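PDB 7D55: putative N-acetylmuramoyl-L-alanine amidase from Enterococcus phage phiM1EF22, which forms the tetrameric cell-binding domain of a phage endolysin, and so probably directs the lytic amidase to the enterococcal cell wall. Local coordinates for residues A[3-8]-A[31-36]; A[8-11]-A[16-19]; A[21-26]-A[60-65]. One frame throughout, in Å; residues are numbered along the deposited sequence.

Interaction 1: A[3-8]-A[31-36]; sequences CLYERP and VNCRRV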
loop_
_atom_site.group_PDB
_atom_site.type_symbol
_atom_site.label_atom_id
_atom_site.label_comp_id
_atom_site.label_asym_id
_atom_site.label_seq_id
_atom_site.Cartn_x
_atom_site.Cartn_y
_atom_site.Cartn_z
ATOM N N CYS A 3 -0.203 12.113 -0.347
ATOM C CA CYS A 3 -0.296 13.544 -0.583
ATOM C C CYS A 3 -1.262 13.791 -1.725
ATOM O O CYS A 3 -1.590 12.882 -2.494
ATOM C CB CYS A 3 1.071 14.177 -0.873
ATOM S SG CYS A 3 1.886 13.635 -2.384
ATOM N N LEU A 4 -1.749 15.027 -1.793
ATOM C CA LEU A 4 -2.411 15.564 -2.970
ATOM C C LEU A 4 -1.502 16.619 -3.575
ATOM O O LEU A 4 -0.758 17.299 -2.862
ATOM C CB LEU A 4 -3.740 16.225 -2.598
ATOM C CG LEU A 4 -4.823 15.263 -2.092
ATOM C CD1 LEU A 4 -5.914 16.010 -1.320
ATOM C CD2 LEU A 4 -5.407 14.497 -3.272
ATOM N N TYR A 5 -1.560 16.757 -4.896
ATOM C CA TYR A 5 -0.762 17.768 -5.578
ATOM C C TYR A 5 -1.443 18.095 -6.895
ATOM O O TYR A 5 -2.387 17.423 -7.311
ATOM C CB TYR A 5 0.691 17.307 -5.801
ATOM C CG TYR A 5 0.838 16.116 -6.725
ATOM C CD1 TYR A 5 0.692 14.820 -6.247
ATOM C CD2 TYR A 5 1.141 16.290 -8.076
ATOM C CE1 TYR A 5 0.838 13.724 -7.091
ATOM C CE2 TYR A 5 1.297 15.196 -8.930
ATOM C CZ TYR A 5 1.139 13.921 -8.430
ATOM O OH TYR A 5 1.275 12.835 -9.270
ATOM N N GLU A 6 -0.954 19.139 -7.553
ATOM C CA GLU A 6 -1.457 19.508 -8.865
ATOM C C GLU A 6 -0.342 19.377 -9.891
ATOM O O GLU A 6 0.826 19.612 -9.578
ATOM C CB GLU A 6 -1.971 20.946 -8.848
ATOM C CG GLU A 6 -3.249 21.100 -8.040
ATOM C CD GLU A 6 -3.659 22.548 -7.863
ATOM O OE1 GLU A 6 -3.758 23.009 -6.712
ATOM O OE2 GLU A 6 -3.883 23.230 -8.868
ATOM N N ARG A 7 -0.705 19.018 -11.123
ATOM C CA ARG A 7 0.275 18.860 -12.189
ATOM C C ARG A 7 -0.404 19.106 -13.531
ATOM O O ARG A 7 -1.641 19.033 -13.634
ATOM C CB ARG A 7 0.942 17.473 -12.138
ATOM C CG ARG A 7 -0.019 16.312 -12.299
ATOM C CD ARG A 7 0.105 15.689 -13.681
ATOM N NE ARG A 7 1.418 15.074 -13.853
ATOM C CZ ARG A 7 2.290 15.372 -14.815
ATOM N NH1 ARG A 7 1.998 16.285 -15.742
ATOM N NH2 ARG A 7 3.462 14.739 -14.852
ATOM N N PRO A 8 0.363 19.434 -14.574
ATOM C CA PRO A 8 -0.256 19.813 -15.854
ATOM C C PRO A 8 -0.893 18.643 -16.594
ATOM O O PRO A 8 -0.454 17.488 -16.510
ATOM C CB PRO A 8 0.914 20.391 -16.660
ATOM C CG PRO A 8 1.906 20.814 -15.630
ATOM C CD PRO A 8 1.803 19.769 -14.550
ATOM N N VAL A 31 2.211 4.151 -3.411
ATOM C CA VAL A 31 2.300 3.079 -4.395
ATOM C C VAL A 31 2.144 3.618 -5.814
ATOM O O VAL A 31 2.925 3.286 -6.708
ATOM C CB VAL A 31 1.264 1.967 -4.105
ATOM C CG1 VAL A 31 1.356 0.870 -5.149
ATOM C CG2 VAL A 31 1.441 1.398 -2.700
ATOM N N ASN A 32 1.130 4.454 -6.038
ATOM C CA ASN A 32 0.884 5.015 -7.357
ATOM C C ASN A 32 0.349 6.433 -7.206
ATOM O O ASN A 32 -0.003 6.876 -6.106
ATOM C CB ASN A 32 -0.087 4.144 -8.168
ATOM C CG ASN A 32 -1.348 3.791 -7.395
ATOM O OD1 ASN A 32 -1.964 4.647 -6.777
ATOM N ND2 ASN A 32 -1.742 2.530 -7.447
ATOM N N CYS A 33 0.280 7.142 -8.335
ATOM C CA CYS A 33 -0.338 8.457 -8.411
ATOM C C CYS A 33 -1.547 8.356 -9.329
ATOM O O CYS A 33 -1.450 7.806 -10.433
ATOM C CB CYS A 33 0.656 9.500 -8.936
ATOM S SG CYS A 33 1.993 9.866 -7.762
ATOM N N ARG A 34 -2.687 8.861 -8.871
ATOM C CA ARG A 34 -3.933 8.716 -9.603
ATOM C C ARG A 34 -4.608 10.069 -9.710
ATOM O O ARG A 34 -4.560 10.872 -8.772
ATOM C CB ARG A 34 -4.866 7.754 -8.875
ATOM C CG ARG A 34 -5.997 7.279 -9.737
ATOM C CD ARG A 34 -6.892 6.297 -8.987
ATOM N NE ARG A 34 -6.241 5.022 -8.686
ATOM C CZ ARG A 34 -6.172 3.989 -9.531
ATOM N NH1 ARG A 34 -6.678 4.082 -10.755
ATOM N NH2 ARG A 34 -5.585 2.863 -9.159
ATOM N N ARG A 35 -5.240 10.315 -10.852
ATOM C CA ARG A 35 -5.898 11.595 -11.066
ATOM C C ARG A 35 -7.152 11.723 -10.211
ATOM O O ARG A 35 -7.931 10.773 -10.071
ATOM C CB ARG A 35 -6.269 11.778 -12.532
ATOM C CG ARG A 35 -6.865 13.151 -12.795
ATOM C CD ARG A 35 -7.395 13.278 -14.187
ATOM N NE ARG A 35 -7.997 14.591 -14.365
ATOM C CZ ARG A 35 -8.632 14.981 -15.459
ATOM N NH1 ARG A 35 -8.754 14.149 -16.491
ATOM N NH2 ARG A 35 -9.145 16.201 -15.518
ATOM N N VAL A 36 -7.340 12.917 -9.648
ATOM C CA VAL A 36 -8.525 13.295 -8.886
ATOM C C VAL A 36 -9.274 14.301 -9.744
ATOM O O VAL A 36 -8.718 15.348 -10.100
ATOM C CB VAL A 36 -8.119 13.929 -7.544
ATOM C CG1 VAL A 36 -9.339 14.372 -6.761
ATOM C CG2 VAL A 36 -7.271 12.958 -6.722
#

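Interaction 2: A[8-11]-A[16-19]; sequences PINS and LEWN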
loop_
_atom_site.group_PDB
_atom_site.type_symbol
_atom_site.label_atom_id
_atom_site.label_comp_id
_atom_site.label_asym_id
_atom_site.label_seq_id
_atom_site.Cartn_x
_atom_site.Cartn_y
_atom_site.Cartn_z
ATOM N N PRO A 8 0.363 19.434 -14.574
ATOM C CA PRO A 8 -0.256 19.813 -15.854
ATOM C C PRO A 8 -0.893 18.643 -16.594
ATOM O O PRO A 8 -0.454 17.488 -16.510
ATOM C CB PRO A 8 0.914 20.391 -16.660
ATOM C CG PRO A 8 1.906 20.814 -15.630
ATOM C CD PRO A 8 1.803 19.769 -14.550
ATOM N N ILE A 9 -1.916 18.981 -17.379
ATOM C CA ILE A 9 -2.650 18.023 -18.193
ATOM C C ILE A 9 -3.042 18.718 -19.488
ATOM O O ILE A 9 -3.277 19.930 -19.517
ATOM C CB ILE A 9 -3.886 17.452 -17.439
ATOM C CG1 ILE A 9 -4.572 16.358 -18.248
ATOM C CG2 ILE A 9 -4.891 18.548 -17.117
ATOM C CD1 ILE A 9 -5.590 15.568 -17.447
ATOM N N ASN A 10 -3.075 17.956 -20.572
ATOM C CA ASN A 10 -3.564 18.474 -21.843
ATOM C C ASN A 10 -5.088 18.429 -21.814
ATOM O O ASN A 10 -5.676 17.346 -21.753
ATOM C CB ASN A 10 -3.030 17.609 -22.981
ATOM C CG ASN A 10 -3.361 18.169 -24.360
ATOM O OD1 ASN A 10 -4.496 18.565 -24.632
ATOM N ND2 ASN A 10 -2.372 18.183 -25.243
ATOM N N SER A 11 -5.722 19.602 -21.866
ATOM C CA SER A 11 -7.176 19.675 -21.730
ATOM C C SER A 11 -7.918 19.077 -22.920
ATOM O O SER A 11 -9.098 18.719 -22.787
ATOM C CB SER A 11 -7.614 21.126 -21.536
ATOM O OG SER A 11 -7.321 21.907 -22.684
ATOM N N LEU A 16 -1.367 13.453 -19.452
ATOM C CA LEU A 16 -0.423 14.218 -18.643
ATOM C C LEU A 16 0.809 14.538 -19.476
ATOM O O LEU A 16 1.385 13.649 -20.115
ATOM C CB LEU A 16 -0.021 13.411 -17.415
ATOM C CG LEU A 16 -1.189 12.957 -16.541
ATOM C CD1 LEU A 16 -0.660 12.285 -15.286
ATOM C CD2 LEU A 16 -2.112 14.121 -16.183
ATOM N N GLU A 17 1.185 15.817 -19.508
ATOM C CA GLU A 17 2.308 16.303 -20.305
ATOM C C GLU A 17 2.992 17.408 -19.517
ATOM O O GLU A 17 2.346 18.090 -18.721
ATOM C CB GLU A 17 1.832 16.942 -21.622
ATOM C CG GLU A 17 0.812 16.146 -22.400
ATOM C CD GLU A 17 0.517 16.752 -23.754
ATOM O OE1 GLU A 17 0.442 17.997 -23.840
ATOM O OE2 GLU A 17 0.341 15.987 -24.723
ATOM N N TRP A 18 4.297 17.601 -19.753
ATOM C CA TRP A 18 5.027 18.590 -18.961
ATOM C C TRP A 18 4.495 19.996 -19.189
ATOM O O TRP A 18 4.507 20.822 -18.269
ATOM C CB TRP A 18 6.531 18.534 -19.247
ATOM C CG TRP A 18 6.969 19.297 -20.472
ATOM C CD1 TRP A 18 7.115 18.801 -21.732
ATOM C CD2 TRP A 18 7.325 20.691 -20.546
ATOM N NE1 TRP A 18 7.542 19.795 -22.587
ATOM C CE2 TRP A 18 7.676 20.962 -21.884
ATOM C CE3 TRP A 18 7.371 21.733 -19.612
ATOM C CZ2 TRP A 18 8.067 22.229 -22.315
ATOM C CZ3 TRP A 18 7.761 22.995 -20.042
ATOM C CH2 TRP A 18 8.108 23.228 -21.381
ATOM N N ASN A 19 4.014 20.280 -20.393
ATOM C CA ASN A 19 3.551 21.608 -20.768
ATOM C C ASN A 19 2.048 21.638 -21.019
ATOM O O ASN A 19 1.563 22.346 -21.902
ATOM C CB ASN A 19 4.315 22.141 -21.972
ATOM C CG ASN A 19 4.344 23.653 -22.000
ATOM O OD1 ASN A 19 3.993 24.311 -21.008
ATOM N ND2 ASN A 19 4.743 24.219 -23.130
#

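Interaction 3: A[21-26]-A[60-65]; sequences DAWTVM and YSQKEW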
loop_
_atom_site.group_PDB
_atom_site.type_symbol
_atom_site.label_atom_id
_atom_site.label_comp_id
_atom_site.label_asym_id
_atom_site.label_seq_id
_atom_site.Cartn_x
_atom_site.Cartn_y
_atom_site.Cartn_z
ATOM N N ASP A 21 -1.827 22.529 -20.868
ATOM C CA ASP A 21 -2.461 23.835 -20.821
ATOM C C ASP A 21 -3.424 23.983 -19.653
ATOM O O ASP A 21 -3.962 25.079 -19.450
ATOM C CB ASP A 21 -3.227 24.096 -22.115
ATOM C CG ASP A 21 -4.383 23.136 -22.302
ATOM O OD1 ASP A 21 -4.167 21.912 -22.221
ATOM O OD2 ASP A 21 -5.516 23.608 -22.512
ATOM N N ALA A 22 -3.668 22.911 -18.901
ATOM C CA ALA A 22 -4.535 22.952 -17.736
ATOM C C ALA A 22 -3.859 22.179 -16.609
ATOM O O ALA A 22 -2.756 21.641 -16.767
ATOM C CB ALA A 22 -5.950 22.453 -18.080
ATOM N N TRP A 23 -4.519 22.136 -15.456
ATOM C CA TRP A 23 -3.975 21.483 -14.273
ATOM C C TRP A 23 -4.997 20.506 -13.727
ATOM O O TRP A 23 -6.206 20.730 -13.844
ATOM C CB TRP A 23 -3.603 22.520 -13.183
ATOM C CG TRP A 23 -2.492 23.397 -13.649
ATOM C CD1 TRP A 23 -2.587 24.463 -14.491
ATOM C CD2 TRP A 23 -1.102 23.244 -13.348
ATOM N NE1 TRP A 23 -1.337 25.000 -14.721
ATOM C CE2 TRP A 23 -0.410 24.264 -14.028
ATOM C CE3 TRP A 23 -0.374 22.350 -12.558
ATOM C CZ2 TRP A 23 0.971 24.410 -13.945
ATOM C CZ3 TRP A 23 1.009 22.508 -12.464
ATOM C CH2 TRP A 23 1.663 23.522 -13.164
ATOM N N THR A 24 -4.500 19.415 -13.141
ATOM C CA THR A 24 -5.340 18.465 -12.434
ATOM C C THR A 24 -4.736 18.133 -11.078
ATOM O O THR A 24 -3.514 18.124 -10.896
ATOM C CB THR A 24 -5.546 17.161 -13.208
ATOM O OG1 THR A 24 -6.471 16.324 -12.493
ATOM C CG2 THR A 24 -4.214 16.419 -13.397
ATOM N N VAL A 25 -5.621 17.883 -10.117
ATOM C CA VAL A 25 -5.209 17.320 -8.842
ATOM C C VAL A 25 -4.885 15.850 -9.046
ATOM O O VAL A 25 -5.496 15.174 -9.885
ATOM C CB VAL A 25 -6.315 17.535 -7.792
ATOM C CG1 VAL A 25 -5.925 16.931 -6.457
ATOM C CG2 VAL A 25 -6.565 19.009 -7.623
ATOM N N MET A 26 -3.895 15.366 -8.303
ATOM C CA MET A 26 -3.506 13.966 -8.268
ATOM C C MET A 26 -3.386 13.540 -6.813
ATOM O O MET A 26 -3.127 14.359 -5.922
ATOM C CB MET A 26 -2.131 13.744 -8.919
ATOM C CG MET A 26 -2.012 14.200 -10.376
ATOM S SD MET A 26 -2.760 13.104 -11.602
ATOM C CE MET A 26 -1.715 11.652 -11.452
ATOM N N TYR A 60 0.467 19.746 -2.029
ATOM C CA TYR A 60 1.429 20.609 -2.689
ATOM C C TYR A 60 0.662 21.416 -3.721
ATOM O O TYR A 60 0.063 20.845 -4.641
ATOM C CB TYR A 60 2.526 19.783 -3.344
ATOM C CG TYR A 60 3.396 19.052 -2.352
ATOM C CD1 TYR A 60 3.027 17.802 -1.878
ATOM C CD2 TYR A 60 4.579 19.613 -1.884
ATOM C CE1 TYR A 60 3.809 17.123 -0.976
ATOM C CE2 TYR A 60 5.379 18.934 -0.986
ATOM C CZ TYR A 60 4.986 17.691 -0.530
ATOM O OH TYR A 60 5.775 17.000 0.364
ATOM N N SER A 61 0.649 22.727 -3.546
ATOM C CA SER A 61 -0.049 23.598 -4.468
ATOM C C SER A 61 0.894 24.001 -5.593
ATOM O O SER A 61 2.090 23.687 -5.586
ATOM C CB SER A 61 -0.556 24.837 -3.737
ATOM O OG SER A 61 0.477 25.799 -3.644
ATOM N N GLN A 62 0.358 24.755 -6.555
ATOM C CA GLN A 62 1.179 25.252 -7.654
ATOM C C GLN A 62 2.180 26.316 -7.227
ATOM O O GLN A 62 3.031 26.694 -8.034
ATOM C CB GLN A 62 0.301 25.795 -8.775
ATOM C CG GLN A 62 -0.470 24.717 -9.521
ATOM C CD GLN A 62 -1.298 25.310 -10.637
ATOM O OE1 GLN A 62 -0.774 26.039 -11.473
ATOM N NE2 GLN A 62 -2.598 25.007 -10.654
ATOM N N LYS A 63 2.082 26.832 -6.001
ATOM C CA LYS A 63 3.146 27.685 -5.489
ATOM C C LYS A 63 4.433 26.892 -5.294
ATOM O O LYS A 63 5.527 27.401 -5.568
ATOM C CB LYS A 63 2.692 28.341 -4.183
ATOM C CG LYS A 63 3.718 29.259 -3.552
ATOM C CD LYS A 63 3.132 30.008 -2.360
ATOM C CE LYS A 63 4.140 31.000 -1.779
ATOM N NZ LYS A 63 5.434 30.328 -1.449
ATOM N N GLU A 64 4.319 25.634 -4.856
ATOM C CA GLU A 64 5.450 24.765 -4.539
ATOM C C GLU A 64 5.909 23.939 -5.742
ATOM O O GLU A 64 7.112 23.830 -6.014
ATOM C CB GLU A 64 5.059 23.804 -3.407
ATOM C CG GLU A 64 4.866 24.432 -2.034
ATOM C CD GLU A 64 3.467 24.982 -1.812
ATOM O OE1 GLU A 64 3.349 26.162 -1.410
ATOM O OE2 GLU A 64 2.486 24.234 -2.026
ATOM N N TRP A 65 4.971 23.314 -6.448
ATOM C CA TRP A 65 5.287 22.405 -7.544
ATOM C C TRP A 65 4.625 22.940 -8.802
ATOM O O TRP A 65 3.397 23.045 -8.854
ATOM C CB TRP A 65 4.741 21.007 -7.258
ATOM C CG TRP A 65 5.409 20.224 -6.170
ATOM C CD1 TRP A 65 6.371 20.646 -5.296
ATOM C CD2 TRP A 65 5.150 18.856 -5.855
ATOM N NE1 TRP A 65 6.723 19.612 -4.446
ATOM C CE2 TRP A 65 5.986 18.504 -4.773
ATOM C CE3 TRP A 65 4.284 17.897 -6.379
ATOM C CZ2 TRP A 65 5.981 17.224 -4.213
ATOM C CZ3 TRP A 65 4.280 16.634 -5.828
ATOM C CH2 TRP A 65 5.121 16.306 -4.752
#

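Interaction 1: A[3-8]-A[31-36]
Leu4 and Val36 sit with their CA atoms 8.8 Å apart, because the strands that carry them run in the same direction on the two sides of a third strand, 22-28, which is antiparallel to both. No backbone bond can join strands two places apart, so the strands meet through side chains alone: Leu4 and Tyr5 reach towards Val36 and Cys33, whose CB atoms already point to strand 3-9, one pair on each face of the sheet.

On the face covered by helix 39-53, the methyl CD2 of Leu4 approaches the methyl CG2 of Val36 at 4.2 Å, a loose apolar contact. Branched aliphatic residues suit this place, since Leu4 also packs on Met42 and Ile45 of the helix.

The other face is turned to helix 71-78, and here Tyr5 reaches Cys33. The ring of Tyr5 starts between its backbone N and carbonyl carbon (chi1 64°) and extends so that its phenol end lies beside the cysteine. The sulfur keeps to the rim: SG is 5.2 Å from the ring centroid and 78° off the ring normal, close to the ring plane, with CE1 4.1 Å away. It lies 3.4 Å from Tyr5 OH, and Cys33 CB is equally near that oxygen. A small, polarisable cysteine sulfur can fit against both ring edge and hydroxyl in this buried setting.

Tyr5 OH has its stronger partner in helix 71-78, a hydrogen bond to Glu76 OE2, while OE1 of the same carboxylate forms a salt bridge with Arg7. Arg7 NH1 in turn gives a 2.8 Å bond to Pro8 O, in the carbonyl plane and on a lone pair. The chemistry implies a division of labour: Glu76 fixes the phenol and the sulfur packs beside it, while the charge of Arg7 would favour the ionised form of the Glu76 carboxylate.

Interaction 2: A[8-11]-A[16-19]
Where strand 3-9 runs out, Pro8 to Asn10 lie against residues Leu16 to Trp18, the returning part of the long loop that connects this strand to its antiparallel neighbour 22-28. The Asn10 side chain begins that loop with an Asx turn: its OD1 accepts from the backbone N of Lys12, and also from that of Thr13.

The polar link across the contact uses the other end of the same amide. Asn10 ND2 donates to Glu17 OE1 at 3.1 Å, with an N-H...O angle of 153°. The amide and carboxylate planes stand 77° apart, and the nitrogen comes in from above the carboxylate plane. Glu17 gets there with an extended chain beyond CG, which carries the carboxylate alongside Asn10, with CD 3.7 Å from Asn10 CB. Asparagine suits its place because one flat group can accept backbone N-H groups through oxygen while donating through nitrogen.

The apolar contact is made by a single methyl. Leu16 CD2 rests against the Ile9 side chain, nearest at CG1 (3.9 Å), with CB and CD1 hardly farther. The methyl that meets Ile9 thus belongs to a leucine that also touches Met26 of strand 22-28 and the loop of Ile84.

Backbone carbonyls meet carbon at the proline. The ring of Pro8, which has no N-H to offer, turns its aliphatic edge to the returning chain while also packing on Trp23 and Lys67. Its CB lies 3.4 Å from Glu17 O, and its CG 3.7 Å from Trp18 O.

Interaction 3: A[21-26]-A[60-65]
The carbonyl oxygen of Ser61 is gripped by two backbone N-H groups, those of Glu64 and Trp65, and the tight turn this closes presents Gln62 to the indole of Trp23. Two further bonds brace the turn. Ser61 OG accepts from Lys63 N, which makes an ST turn, and Glu64 OE2 takes the backbone N-H of Ser61 at 2.8 Å. Serine and glutamate suit these places because each side chain offers an oxygen to a backbone N-H.

Across the contact, the side-chain amide of Gln62 is stacked on one face of Trp23, the two planes only 17° apart. OE1 hangs over the middle of the indole, 3.1 Å from CE2, and NE2 lies above CG, where the ring joins its CB, at 3.4 Å. Nearer the backbone, CG of Gln62 makes a CH-pi contact with the six-membered ring, 4.0 Å from its centroid and 18° off the normal. The chain is extended beyond CG (chi2 -179°), which lays methylene and amide in succession across the indole. Although Trp23 NE1 is 3.5 Å from OE1, the angle is too poor for a hydrogen bond.

The stack is held from the side by Glu6 of strand 3-9, whose OE2 accepts from Gln62 NE2. Trp65, closing the turn, lies face to face with Tyr60 and also packs on Val44 of the third subunit, where Asp47 bonds the Tyr60 hydroxyl; the segment thus borders a subunit interface.

A glutamine can stack as a flat group and still donate a hydrogen bond through its N-H. The bond to Glu6 therefore fixes the rotation of the amide, and a nearby carboxylate would be expected to reinforce the polarisation of the amide resting on the indole.

All three contacts are built around strands 3-9 and 22-28. Interaction 1 spans the sheet near the spatial centre of the subunit (its centre about 2 Å from that of the chain); its centre lies about 9 Å from that of interaction 3 and about 13 Å from that of interaction 2. Tyr5 O and Met26 N, 2.7 Å apart, join interactions 1 and 3 through the sheet. Interaction 2 continues strand 3-9 through the shared Pro8, and Ile9 N meets Ala22 O of interaction 3 at 2.9 Å, where Asp21 and Ala22 together face Ile9 in a classic beta bulge. Interactions 1 and 3 also touch the third subunit, whereas interaction 2 meets no other chain of the tetramer.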